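Local atomic coordinates of aldose-aldose oxidoreductase (Caulobacter crescentus, PDB entry 5A04), a protein that probably catalyses the oxidation of one aldose coupled to the reduction of another, with a bound nicotinamide cofactor, here NADPH, carrying the hydride between them. Residues W171-A176 with D215-E220; G180-D185 with C239-S244; P82-R87 with M106-A111. All blocks are in the same frame, centred on the assembly; numbering follows the deposited sequence.

Contact 1 of 3, residues W171-A176 with D215-E220; sequences WRLNRA and DPRFGE. With NDP (NADPH dihydro-nicotinamide-adenine-dinucleotide phosphate), chain G; BGC (beta-D-glucopyranose), chain H.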
loop_
_atom_site.group_PDB
_atom_site.type_symbol
_atom_site.label_atom_id
_atom_site.label_comp_id
_atom_site.label_asym_id
_atom_site.label_seq_id
_atom_site.Cartn_x
_atom_site.Cartn_y
_atom_site.Cartn_z
ATOM N N TRP A 171 4.214 26.411 -10.009
ATOM C CA TRP A 171 5.387 25.826 -10.679
ATOM C C TRP A 171 5.422 24.303 -10.574
ATOM O O TRP A 171 5.945 23.644 -11.469
ATOM C CB TRP A 171 6.699 26.422 -10.149
ATOM C CG TRP A 171 7.057 26.077 -8.739
ATOM C CD1 TRP A 171 6.879 26.871 -7.637
ATOM C CD2 TRP A 171 7.681 24.873 -8.270
ATOM N NE1 TRP A 171 7.338 26.231 -6.515
ATOM C CE2 TRP A 171 7.820 24.997 -6.867
ATOM C CE3 TRP A 171 8.113 23.691 -8.891
ATOM C CZ2 TRP A 171 8.381 23.994 -6.081
ATOM C CZ3 TRP A 171 8.662 22.690 -8.109
ATOM C CH2 TRP A 171 8.797 22.850 -6.714
ATOM N N ARG A 172 4.844 23.723 -9.519
ATOM C CA ARG A 172 4.841 22.257 -9.407
ATOM C C ARG A 172 4.123 21.559 -10.563
ATOM O O ARG A 172 4.374 20.384 -10.825
ATOM C CB ARG A 172 4.213 21.818 -8.076
ATOM C CG ARG A 172 5.163 21.907 -6.880
ATOM C CD ARG A 172 4.414 21.619 -5.576
ATOM N NE ARG A 172 5.307 21.622 -4.412
ATOM C CZ ARG A 172 5.705 22.719 -3.770
ATOM N NH1 ARG A 172 5.306 23.922 -4.174
ATOM N NH2 ARG A 172 6.498 22.609 -2.708
ATOM N N LEU A 173 3.232 22.273 -11.250
ATOM C CA LEU A 173 2.441 21.671 -12.326
ATOM C C LEU A 173 2.958 22.101 -13.695
ATOM O O LEU A 173 2.327 21.861 -14.719
ATOM C CB LEU A 173 0.962 22.041 -12.162
ATOM C CG LEU A 173 0.421 21.443 -10.852
ATOM C CD1 LEU A 173 -1.007 21.881 -10.603
ATOM C CD2 LEU A 173 0.498 19.916 -10.882
ATOM N N ASN A 174 4.118 22.742 -13.681
ATOM C CA ASN A 174 4.795 23.198 -14.888
ATOM C C ASN A 174 6.050 22.351 -15.117
ATOM O O ASN A 174 6.949 22.351 -14.281
ATOM C CB ASN A 174 5.144 24.679 -14.744
ATOM C CG ASN A 174 5.887 25.221 -15.950
ATOM O OD1 ASN A 174 7.101 25.092 -16.049
ATOM N ND2 ASN A 174 5.151 25.821 -16.876
ATOM N N ARG A 175 6.104 21.600 -16.214
ATOM C CA ARG A 175 7.187 20.633 -16.373
ATOM C C ARG A 175 8.548 21.318 -16.413
ATOM O O ARG A 175 9.518 20.799 -15.856
ATOM C CB ARG A 175 7.002 19.776 -17.636
ATOM C CG ARG A 175 8.209 18.849 -17.885
ATOM C CD ARG A 175 7.957 17.779 -18.942
ATOM N NE ARG A 175 6.921 16.845 -18.520
ATOM C CZ ARG A 175 7.114 15.823 -17.691
ATOM N NH1 ARG A 175 8.326 15.570 -17.209
ATOM N NH2 ARG A 175 6.091 15.050 -17.353
ATOM N N ALA A 176 8.625 22.480 -17.056
ATOM C CA ALA A 176 9.925 23.157 -17.161
ATOM C C ALA A 176 10.531 23.527 -15.796
ATOM O O ALA A 176 11.746 23.557 -15.656
ATOM C CB ALA A 176 9.807 24.405 -18.037
ATOM N N ASP A 215 -8.094 17.204 -16.697
ATOM C CA ASP A 215 -7.972 18.010 -15.491
ATOM C C ASP A 215 -7.037 19.182 -15.778
ATOM O O ASP A 215 -5.930 18.988 -16.284
ATOM C CB ASP A 215 -7.453 17.147 -14.332
ATOM C CG ASP A 215 -7.591 17.814 -12.974
ATOM O OD1 ASP A 215 -7.188 18.985 -12.814
ATOM O OD2 ASP A 215 -8.080 17.129 -12.045
ATOM N N PRO A 216 -7.483 20.412 -15.486
ATOM C CA PRO A 216 -6.660 21.592 -15.768
ATOM C C PRO A 216 -5.319 21.591 -15.027
ATOM O O PRO A 216 -4.414 22.328 -15.400
ATOM C CB PRO A 216 -7.538 22.766 -15.302
ATOM C CG PRO A 216 -8.693 22.167 -14.593
ATOM C CD PRO A 216 -8.844 20.766 -15.053
ATOM N N ARG A 217 -5.196 20.774 -13.986
ATOM C CA ARG A 217 -3.943 20.704 -13.238
ATOM C C ARG A 217 -2.871 19.889 -13.965
ATOM O O ARG A 217 -1.678 20.059 -13.712
ATOM C CB ARG A 217 -4.176 20.074 -11.864
ATOM C CG ARG A 217 -4.991 20.912 -10.909
ATOM C CD ARG A 217 -5.281 20.116 -9.631
ATOM N NE ARG A 217 -6.216 19.021 -9.873
ATOM C CZ ARG A 217 -6.529 18.074 -8.987
ATOM N NH1 ARG A 217 -5.985 18.070 -7.774
ATOM N NH2 ARG A 217 -7.400 17.119 -9.317
ATOM N N PHE A 218 -3.300 18.983 -14.838
ATOM C CA PHE A 218 -2.408 17.904 -15.259
ATOM C C PHE A 218 -2.180 17.847 -16.774
ATOM O O PHE A 218 -2.159 16.773 -17.363
ATOM C CB PHE A 218 -2.956 16.561 -14.756
ATOM C CG PHE A 218 -3.129 16.490 -13.251
ATOM C CD1 PHE A 218 -2.080 16.795 -12.399
ATOM C CD2 PHE A 218 -4.349 16.119 -12.697
ATOM C CE1 PHE A 218 -2.240 16.732 -11.010
ATOM C CE2 PHE A 218 -4.525 16.060 -11.322
ATOM C CZ PHE A 218 -3.471 16.360 -10.472
ATOM N N GLY A 219 -1.995 19.008 -17.392
ATOM C CA GLY A 219 -1.672 19.060 -18.804
ATOM C C GLY A 219 -0.223 18.682 -19.063
ATOM O O GLY A 219 0.123 18.243 -20.164
ATOM N N GLU A 220 0.637 18.851 -18.059
ATOM C CA GLU A 220 2.074 18.691 -18.294
ATOM C C GLU A 220 2.756 17.610 -17.459
ATOM O O GLU A 220 3.703 16.982 -17.925
ATOM C CB GLU A 220 2.802 20.018 -18.059
ATOM C CG GLU A 220 2.290 21.136 -18.942
ATOM C CD GLU A 220 3.254 22.292 -19.045
ATOM O OE1 GLU A 220 4.336 22.241 -18.418
ATOM O OE2 GLU A 220 2.920 23.252 -19.763
HETATM P PA NDP G . 7.315 28.386 -3.418
HETATM O O1A NDP G . 6.741 28.554 -4.782
HETATM O O2A NDP G . 6.430 28.616 -2.225
HETATM O O5B NDP G . 8.652 29.327 -3.239
HETATM C C5B NDP G . 9.493 29.140 -4.341
HETATM C C4B NDP G . 10.425 30.361 -4.340
HETATM O O4B NDP G . 11.530 30.157 -5.223
HETATM C C3B NDP G . 9.658 31.603 -4.852
HETATM O O3B NDP G . 8.977 32.241 -3.819
HETATM C C2B NDP G . 10.827 32.502 -5.273
HETATM O O2B NDP G . 11.393 33.098 -4.259
HETATM C C1B NDP G . 11.875 31.415 -5.768
HETATM N N9A NDP G . 11.938 31.325 -7.230
HETATM C C8A NDP G . 13.048 31.561 -8.034
HETATM N N7A NDP G . 12.784 31.422 -9.349
HETATM C C5A NDP G . 11.430 31.079 -9.398
HETATM C C6A NDP G . 10.566 30.796 -10.472
HETATM N N6A NDP G . 11.033 30.837 -11.767
HETATM N N1A NDP G . 9.252 30.477 -10.268
HETATM C C2A NDP G . 8.857 30.454 -8.940
HETATM N N3A NDP G . 9.559 30.690 -7.825
HETATM C C4A NDP G . 10.874 31.014 -8.082
HETATM O O3 NDP G . 7.809 26.802 -3.483
HETATM P PN NDP G . 8.047 26.057 -2.055
HETATM O O1N NDP G . 8.863 26.842 -1.111
HETATM O O2N NDP G . 6.886 25.174 -1.652
HETATM O O5D NDP G . 9.143 24.799 -2.612
HETATM C C5D NDP G . 10.398 25.290 -2.996
HETATM C C4D NDP G . 11.396 24.102 -2.905
HETATM O O4D NDP G . 11.325 23.543 -1.557
HETATM C C3D NDP G . 10.994 22.927 -3.873
HETATM O O3D NDP G . 12.180 22.272 -4.360
HETATM C C2D NDP G . 10.233 21.968 -2.969
HETATM O O2D NDP G . 10.378 20.618 -3.374
HETATM C C1D NDP G . 11.011 22.171 -1.621
HETATM N N1N NDP G . 10.132 21.898 -0.481
HETATM C C2N NDP G . 10.533 21.011 0.505
HETATM C C3N NDP G . 9.712 20.788 1.574
HETATM C C7N NDP G . 10.128 19.850 2.615
HETATM O O7N NDP G . 9.356 19.483 3.520
HETATM N N7N NDP G . 11.430 19.358 2.601
HETATM C C4N NDP G . 8.393 21.463 1.726
HETATM C C5N NDP G . 8.043 22.351 0.608
HETATM C C6N NDP G . 8.879 22.546 -0.411
HETATM P P2B NDP G . 11.886 34.737 -4.461
HETATM O O1X NDP G . 12.734 34.617 -5.706
HETATM O O2X NDP G . 10.541 35.376 -4.624
HETATM O O3X NDP G . 12.629 35.014 -3.156
HETATM C C2 BGC H . 6.510 18.986 -0.737
HETATM C C3 BGC H . 5.232 19.774 -0.417
HETATM C C4 BGC H . 4.386 19.010 0.559
HETATM C C5 BGC H . 5.192 18.590 1.778
HETATM C C6 BGC H . 4.344 17.619 2.640
HETATM C C1 BGC H . 7.166 18.735 0.546
HETATM O O1 BGC H . 8.439 18.127 0.326
HETATM O O2 BGC H . 7.324 19.765 -1.606
HETATM O O3 BGC H . 4.543 19.968 -1.642
HETATM O O4 BGC H . 3.287 19.813 0.962
HETATM O O5 BGC H . 6.363 17.907 1.391
HETATM O O6 BGC H . 4.995 17.357 3.890
HETATM O O HOH W 1 0.545 19.756 -15.305
HETATM O O HOH W 2 6.717 23.463 -18.885
#
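The loop between strands 204-210 and 224-230 meets the start of helix 175-178 where Glu220 reaches across to Arg175. Glu220 OE1 takes the backbone N-H of Arg175 (2.9 Å, 166°), met nearly along the C-O axis, while the arginine side chain bends back at chi3 (-65°) and puts both NE and NH2 on Glu220 O, the latter at 3.1 Å. The two residues thus clasp each other through backbone atoms, and their charged groups stay apart. One water, 2.8 Å from Leu173 O, also donates to Arg217 O and accepts from Glu220 N. Beside it, Leu173 CD1 lies along Arg217 CB (3.9 Å). Arg217 in turn is held by Asp215, whose carboxylate takes NE and NH2 side-on and the backbone N in an Asx turn.

At the far end of 171-176 the side chains serve the ligands. Trp171 NE1 bonds NADPH O3 (3.1 Å, 158°) and O1A, and Arg172 NH2 bonds NADPH O2N (2.8 Å) and glucose O2. The indole CZ2 lies over one face of the Arg172 guanidinium, toward its rim. With an alanine in place of Trp171 the diphosphate would probably lose its indole N-H donor, and the Arg172 guanidinium a flat neighbour that limits its turning. The whole is a 3-10 turn that supplies donors to a dinucleotide diphosphate, continued by an N-capped helix start pinned to a surface loop.

Contact 2 of 3, residues G180-D185 with C239-S244; sequences GGSLMD and CVSAYS. With BGC (beta-D-glucopyranose), chain H.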
loop_
_atom_site.group_PDB
_atom_site.type_symbol
_atom_site.label_atom_id
_atom_site.label_comp_id
_atom_site.label_asym_id
_atom_site.label_seq_id
_atom_site.Cartn_x
_atom_site.Cartn_y
_atom_site.Cartn_z
ATOM N N GLY A 180 8.794 17.177 -13.304
ATOM C CA GLY A 180 7.904 16.030 -13.233
ATOM C C GLY A 180 6.792 16.358 -12.253
ATOM O O GLY A 180 6.779 17.444 -11.671
ATOM N N GLY A 181 5.870 15.417 -12.077
ATOM C CA GLY A 181 4.679 15.632 -11.272
ATOM C C GLY A 181 4.809 15.146 -9.840
ATOM O O GLY A 181 5.820 15.407 -9.178
ATOM N N SER A 182 3.791 14.432 -9.360
ATOM C CA SER A 182 3.749 14.016 -7.951
ATOM C C SER A 182 4.997 13.265 -7.481
ATOM O O SER A 182 5.423 13.426 -6.344
ATOM C CB SER A 182 2.508 13.152 -7.686
ATOM O OG SER A 182 2.662 11.850 -8.243
ATOM N N LEU A 183 5.601 12.456 -8.349
ATOM C CA LEU A 183 6.763 11.684 -7.932
ATOM C C LEU A 183 7.923 12.589 -7.545
ATOM O O LEU A 183 8.668 12.286 -6.621
ATOM C CB LEU A 183 7.201 10.731 -9.045
ATOM C CG LEU A 183 8.399 9.823 -8.734
ATOM C CD1 LEU A 183 8.163 9.039 -7.429
ATOM C CD2 LEU A 183 8.665 8.873 -9.907
ATOM N N MET A 184 8.087 13.689 -8.273
ATOM C CA MET A 184 9.191 14.597 -7.998
ATOM C C MET A 184 8.960 15.309 -6.665
ATOM O O MET A 184 9.905 15.535 -5.909
ATOM C CB MET A 184 9.354 15.600 -9.150
ATOM C CG MET A 184 9.936 14.986 -10.415
ATOM S SD MET A 184 11.606 14.365 -10.153
ATOM C CE MET A 184 12.525 15.884 -10.131
ATOM N N ASP A 185 7.701 15.578 -6.335
ATOM C CA ASP A 185 7.401 16.439 -5.194
ATOM C C ASP A 185 7.117 15.717 -3.892
ATOM O O ASP A 185 7.605 16.115 -2.831
ATOM C CB ASP A 185 6.199 17.322 -5.511
ATOM C CG ASP A 185 5.913 18.310 -4.401
ATOM O OD1 ASP A 185 6.731 19.244 -4.221
ATOM O OD2 ASP A 185 4.896 18.136 -3.697
ATOM N N CYS A 239 4.401 1.405 -3.279
ATOM C CA CYS A 239 4.441 2.843 -3.036
ATOM C C CYS A 239 3.386 3.603 -3.821
ATOM O O CYS A 239 3.202 3.373 -5.025
ATOM C CB CYS A 239 5.828 3.384 -3.397
ATOM S SG CYS A 239 7.216 2.563 -2.546
ATOM N N VAL A 240 2.712 4.535 -3.152
ATOM C CA VAL A 240 1.813 5.463 -3.831
ATOM C C VAL A 240 2.428 6.861 -3.909
ATOM O O VAL A 240 3.003 7.339 -2.932
ATOM C CB VAL A 240 0.442 5.543 -3.116
ATOM C CG1 VAL A 240 -0.331 6.799 -3.532
ATOM C CG2 VAL A 240 -0.376 4.272 -3.393
ATOM N N SER A 241 2.300 7.494 -5.077
ATOM C CA SER A 241 2.621 8.911 -5.283
ATOM C C SER A 241 1.422 9.559 -5.960
ATOM O O SER A 241 0.998 9.086 -7.020
ATOM C CB SER A 241 3.871 9.064 -6.167
ATOM O OG SER A 241 4.144 10.432 -6.413
ATOM N N ALA A 242 0.860 10.624 -5.375
ATOM C CA ALA A 242 -0.382 11.167 -5.923
ATOM C C ALA A 242 -0.530 12.675 -5.712
ATOM O O ALA A 242 -0.053 13.230 -4.724
ATOM C CB ALA A 242 -1.588 10.436 -5.305
ATOM N N TYR A 243 -1.216 13.315 -6.649
ATOM C CA TYR A 243 -1.561 14.726 -6.545
ATOM C C TYR A 243 -3.082 14.913 -6.427
ATOM O O TYR A 243 -3.576 16.040 -6.496
ATOM C CB TYR A 243 -1.038 15.493 -7.766
ATOM C CG TYR A 243 0.296 16.213 -7.602
ATOM C CD1 TYR A 243 0.828 16.498 -6.351
ATOM C CD2 TYR A 243 1.006 16.639 -8.724
ATOM C CE1 TYR A 243 2.032 17.188 -6.223
ATOM C CE2 TYR A 243 2.201 17.327 -8.608
ATOM C CZ TYR A 243 2.716 17.600 -7.363
ATOM O OH TYR A 243 3.903 18.293 -7.275
ATOM N N SER A 244 -3.825 13.819 -6.292
ATOM C CA SER A 244 -5.291 13.902 -6.240
ATOM C C SER A 244 -5.897 13.226 -5.004
ATOM O O SER A 244 -7.118 13.153 -4.880
ATOM C CB SER A 244 -5.915 13.312 -7.517
ATOM O OG SER A 244 -5.552 11.948 -7.714
HETATM C C2 BGC H . 6.510 18.986 -0.737
HETATM C C3 BGC H . 5.232 19.774 -0.417
HETATM C C4 BGC H . 4.386 19.010 0.559
HETATM C C5 BGC H . 5.192 18.590 1.778
HETATM C C6 BGC H . 4.344 17.619 2.640
HETATM C C1 BGC H . 7.166 18.735 0.546
HETATM O O1 BGC H . 8.439 18.127 0.326
HETATM O O2 BGC H . 7.324 19.765 -1.606
HETATM O O3 BGC H . 4.543 19.968 -1.642
HETATM O O4 BGC H . 3.287 19.813 0.962
HETATM O O5 BGC H . 6.363 17.907 1.391
HETATM O O6 BGC H . 4.995 17.357 3.890
HETATM O O HOH W 3 5.642 18.603 -9.296
#
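Ser182 and Ser241 meet hydroxyl to hydroxyl at the tight heart of this contact: Ser241 OG donates to Ser182 OG at 2.7 Å, and Ser182 OG is also hydrogen-bonded to Asp223 O. A chi1 of 74° places Ser182 OG between its own N and carbonyl carbon, where it meets Ser241 OG. Ser182 CB makes a CH-pi contact with Tyr243, 3.9 Å from the ring centroid and 15° off the normal. The backbone N of Ser182 lies over the same face, 3.4 Å from Tyr243 CE2, so the backbone and CB of Ser182 cover one face of the ring.

Toward the sugar the packing gives way to polar links. Tyr243 OH touches Asp185 CB (3.1 Å) and is hydrogen-bonded, at 2.7 Å, to a water that also donates to Gly180 O. Asp185, its CG anti to the backbone N (chi1 -176°), presents both oxygens to glucose: O2 donates to OD1 (2.7 Å) and O3 to OD2 (2.8 Å). OD1 also receives Arg172 NE in a salt bridge, which should steady the carboxylate.

Around this, Phe163 meets Tyr243 edge-to-face, and Leu183 packs on Ile324, Ile327 and Tyr328 of helix 314-333. Helix 182-198 starts on the end of strand 236-242, which runs antiparallel to strand 224-230 on one flank and parallel to strand 156-162 on the other.

Contact 3 of 3, residues P82-R87 with M106-A111; sequences PNSLHR and MANTVA. With NDP (NADPH dihydro-nicotinamide-adenine-dinucleotide phosphate), chain G.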
loop_
_atom_site.group_PDB
_atom_site.type_symbol
_atom_site.label_atom_id
_atom_site.label_comp_id
_atom_site.label_asym_id
_atom_site.label_seq_id
_atom_site.Cartn_x
_atom_site.Cartn_y
_atom_site.Cartn_z
ATOM N N PRO A 82 12.140 26.370 -7.040
ATOM C CA PRO A 82 11.617 25.274 -7.871
ATOM C C PRO A 82 12.721 24.313 -8.306
ATOM O O PRO A 82 13.898 24.696 -8.388
ATOM C CB PRO A 82 11.005 26.010 -9.066
ATOM C CG PRO A 82 10.554 27.323 -8.462
ATOM C CD PRO A 82 11.621 27.682 -7.475
ATOM N N ASN A 83 12.331 23.072 -8.572
ATOM C CA ASN A 83 13.262 21.970 -8.750
ATOM C C ASN A 83 14.268 22.205 -9.865
ATOM O O ASN A 83 15.439 21.904 -9.711
ATOM C CB ASN A 83 12.492 20.676 -9.021
ATOM C CG ASN A 83 11.507 20.358 -7.916
ATOM O OD1 ASN A 83 11.680 20.803 -6.781
ATOM N ND2 ASN A 83 10.475 19.578 -8.238
ATOM N N SER A 84 13.811 22.752 -10.984
ATOM C CA SER A 84 14.718 22.966 -12.116
ATOM C C SER A 84 15.815 24.004 -11.847
ATOM O O SER A 84 16.786 24.084 -12.601
ATOM C CB SER A 84 13.919 23.376 -13.359
ATOM O OG SER A 84 13.024 22.335 -13.728
ATOM N N LEU A 85 15.660 24.805 -10.796
ATOM C CA LEU A 85 16.667 25.809 -10.443
ATOM C C LEU A 85 17.688 25.311 -9.411
ATOM O O LEU A 85 18.669 26.008 -9.110
ATOM C CB LEU A 85 15.981 27.073 -9.921
ATOM C CG LEU A 85 14.999 27.725 -10.894
ATOM C CD1 LEU A 85 14.551 29.074 -10.367
ATOM C CD2 LEU A 85 15.618 27.873 -12.234
ATOM N N HIS A 86 17.472 24.110 -8.865
ATOM C CA HIS A 86 18.395 23.577 -7.864
ATOM C C HIS A 86 19.815 23.477 -8.406
ATOM O O HIS A 86 20.773 23.871 -7.741
ATOM C CB HIS A 86 17.943 22.198 -7.376
ATOM C CG HIS A 86 16.695 22.237 -6.553
ATOM N ND1 HIS A 86 16.095 21.096 -6.059
ATOM C CD2 HIS A 86 15.930 23.275 -6.142
ATOM C CE1 HIS A 86 15.019 21.434 -5.369
ATOM N NE2 HIS A 86 14.891 22.748 -5.408
ATOM N N ARG A 87 19.958 22.961 -9.622
ATOM C CA ARG A 87 21.294 22.766 -10.153
ATOM C C ARG A 87 22.053 24.092 -10.360
ATOM O O ARG A 87 23.158 24.225 -9.853
ATOM C CB ARG A 87 21.260 21.964 -11.464
ATOM C CG ARG A 87 22.637 21.979 -12.166
ATOM C CD ARG A 87 22.701 21.111 -13.418
ATOM N NE ARG A 87 23.987 21.321 -14.097
ATOM C CZ ARG A 87 24.368 20.686 -15.204
ATOM N NH1 ARG A 87 23.574 19.781 -15.760
ATOM N NH2 ARG A 87 25.556 20.950 -15.743
ATOM N N MET A 106 16.521 16.527 -5.526
ATOM C CA MET A 106 17.813 17.168 -5.767
ATOM C C MET A 106 17.877 17.954 -7.078
ATOM O O MET A 106 18.269 19.124 -7.080
ATOM C CB MET A 106 18.911 16.119 -5.736
ATOM C CG MET A 106 20.316 16.672 -5.973
ATOM S SD MET A 106 21.450 15.325 -5.634
ATOM C CE MET A 106 23.022 16.175 -5.792
ATOM N N ALA A 107 17.469 17.326 -8.181
ATOM C CA ALA A 107 17.418 18.010 -9.475
ATOM C C ALA A 107 16.476 17.243 -10.399
ATOM O O ALA A 107 15.894 16.241 -9.986
ATOM C CB ALA A 107 18.819 18.119 -10.080
ATOM N N ASN A 108 16.335 17.685 -11.646
ATOM C CA ASN A 108 15.390 17.023 -12.558
ATOM C C ASN A 108 15.844 15.649 -13.036
ATOM O O ASN A 108 15.017 14.812 -13.409
ATOM C CB ASN A 108 15.124 17.889 -13.793
ATOM C CG ASN A 108 14.412 19.190 -13.463
ATOM O OD1 ASN A 108 13.971 19.413 -12.330
ATOM N ND2 ASN A 108 14.303 20.061 -14.456
ATOM N N THR A 109 17.156 15.428 -13.082
ATOM C CA THR A 109 17.704 14.227 -13.711
ATOM C C THR A 109 18.933 13.705 -12.991
ATOM O O THR A 109 19.564 14.423 -12.216
ATOM C CB THR A 109 18.129 14.487 -15.182
ATOM O OG1 THR A 109 19.245 15.390 -15.200
ATOM C CG2 THR A 109 17.000 15.097 -15.992
ATOM N N VAL A 110 19.298 12.468 -13.305
ATOM C CA VAL A 110 20.533 11.884 -12.809
ATOM C C VAL A 110 21.732 12.747 -13.202
ATOM O O VAL A 110 22.568 13.077 -12.360
ATOM C CB VAL A 110 20.707 10.451 -13.340
ATOM C CG1 VAL A 110 22.120 9.932 -13.070
ATOM C CG2 VAL A 110 19.666 9.539 -12.681
ATOM N N ALA A 111 21.799 13.122 -14.479
ATOM C CA ALA A 111 22.920 13.927 -14.976
ATOM C C ALA A 111 23.072 15.239 -14.212
ATOM O O ALA A 111 24.182 15.671 -13.916
ATOM C CB ALA A 111 22.746 14.207 -16.469
HETATM P PA NDP G . 7.315 28.386 -3.418
HETATM O O1A NDP G . 6.741 28.554 -4.782
HETATM O O2A NDP G . 6.430 28.616 -2.225
HETATM O O5B NDP G . 8.652 29.327 -3.239
HETATM C C5B NDP G . 9.493 29.140 -4.341
HETATM C C4B NDP G . 10.425 30.361 -4.340
HETATM O O4B NDP G . 11.530 30.157 -5.223
HETATM C C3B NDP G . 9.658 31.603 -4.852
HETATM O O3B NDP G . 8.977 32.241 -3.819
HETATM C C2B NDP G . 10.827 32.502 -5.273
HETATM O O2B NDP G . 11.393 33.098 -4.259
HETATM C C1B NDP G . 11.875 31.415 -5.768
HETATM N N9A NDP G . 11.938 31.325 -7.230
HETATM C C8A NDP G . 13.048 31.561 -8.034
HETATM N N7A NDP G . 12.784 31.422 -9.349
HETATM C C5A NDP G . 11.430 31.079 -9.398
HETATM C C6A NDP G . 10.566 30.796 -10.472
HETATM N N6A NDP G . 11.033 30.837 -11.767
HETATM N N1A NDP G . 9.252 30.477 -10.268
HETATM C C2A NDP G . 8.857 30.454 -8.940
HETATM N N3A NDP G . 9.559 30.690 -7.825
HETATM C C4A NDP G . 10.874 31.014 -8.082
HETATM O O3 NDP G . 7.809 26.802 -3.483
HETATM P PN NDP G . 8.047 26.057 -2.055
HETATM O O1N NDP G . 8.863 26.842 -1.111
HETATM O O2N NDP G . 6.886 25.174 -1.652
HETATM O O5D NDP G . 9.143 24.799 -2.612
HETATM C C5D NDP G . 10.398 25.290 -2.996
HETATM C C4D NDP G . 11.396 24.102 -2.905
HETATM O O4D NDP G . 11.325 23.543 -1.557
HETATM C C3D NDP G . 10.994 22.927 -3.873
HETATM O O3D NDP G . 12.180 22.272 -4.360
HETATM C C2D NDP G . 10.233 21.968 -2.969
HETATM O O2D NDP G . 10.378 20.618 -3.374
HETATM C C1D NDP G . 11.011 22.171 -1.621
HETATM N N1N NDP G . 10.132 21.898 -0.481
HETATM C C2N NDP G . 10.533 21.011 0.505
HETATM C C3N NDP G . 9.712 20.788 1.574
HETATM C C7N NDP G . 10.128 19.850 2.615
HETATM O O7N NDP G . 9.356 19.483 3.520
HETATM N N7N NDP G . 11.430 19.358 2.601
HETATM C C4N NDP G . 8.393 21.463 1.726
HETATM C C5N NDP G . 8.043 22.351 0.608
HETATM C C6N NDP G . 8.879 22.546 -0.411
HETATM P P2B NDP G . 11.886 34.737 -4.461
HETATM O O1X NDP G . 12.734 34.617 -5.706
HETATM O O2X NDP G . 10.541 35.376 -4.624
HETATM O O3X NDP G . 12.629 35.014 -3.156
#
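His86 and Met106 make the central link: ND1 of the imidazole donates to Met106 O at 3.1 Å. That oxygen lies in the ring plane; the N-H...O angle is 138°, and the donor stands well above the carbonyl plane, off its lone pairs. Met106 O also touches His86 CB. A second link joins Asn108 to Ser84. Asn108 ND2 donates to Ser84 OG (2.7 Å, 169°), with the hydroxyl oxygen exactly in the amide plane; Asn108 OD1, at the other end of the amide, lies against Asn83 CB (3.8 Å).

On the cofactor side, His86 NE2, across CE1 from ND1, makes a weak bond to NADPH O3D (2.9 Å). The same ribose hydroxyl, NADPH O3D, lies 2.9 Å from Asn83 OD1. Further along the dinucleotide, Pro82 CG rests against the adenine, 3.6 Å from NADPH N3A.

What positions these groups comes next. The ring of His86 lies with one face over Asn83 CA, and its torsion (chi1 -69°, CG anti to the carbonyl carbon) places it there, between 106-111 and the ribose. The stronger partner of NE2 is Thr81 O. Asn83 ND2 binds Ala178 O, which orients the amide so that OD1 faces the ribose, and Ser84 OG hands its own proton to Ala176 O. A salt bridge from Arg87 to Asp112 ties helix 86-95 to helix 110-123, whose start is capped by Thr109 OG1 on Asp112 N, while Glu91 holds the same guanidinium from within helix 86-95.

Both imidazole nitrogens face carbonyl oxygens, an arrangement consistent with a ring protonated at both; such a ring would join the loop after strand 99-102 to the nicotinamide ribose.

How the contacts relate
Contact 3 comes first along the chain, within the Rossmann-type half built on the parallel sheet. Contacts 1 and 2 follow, interleaved with each other, in the C-terminal alpha/beta half with its large mixed sheet. Their centres lie 12 Å apart, and each is some 16 to 17 Å from that of contact 3. Contacts 1 and 2 join beside glucose through the Arg172 to Asp185 salt bridge, and Phe218 packs against Tyr243. Contact 1 reaches contact 3 through Trp171 on Pro82 and Asn83, and Met184 reaches Ala107 from contact 2. Together they bring both halves onto the cofactor, with the sugar held close to its nicotinamide end.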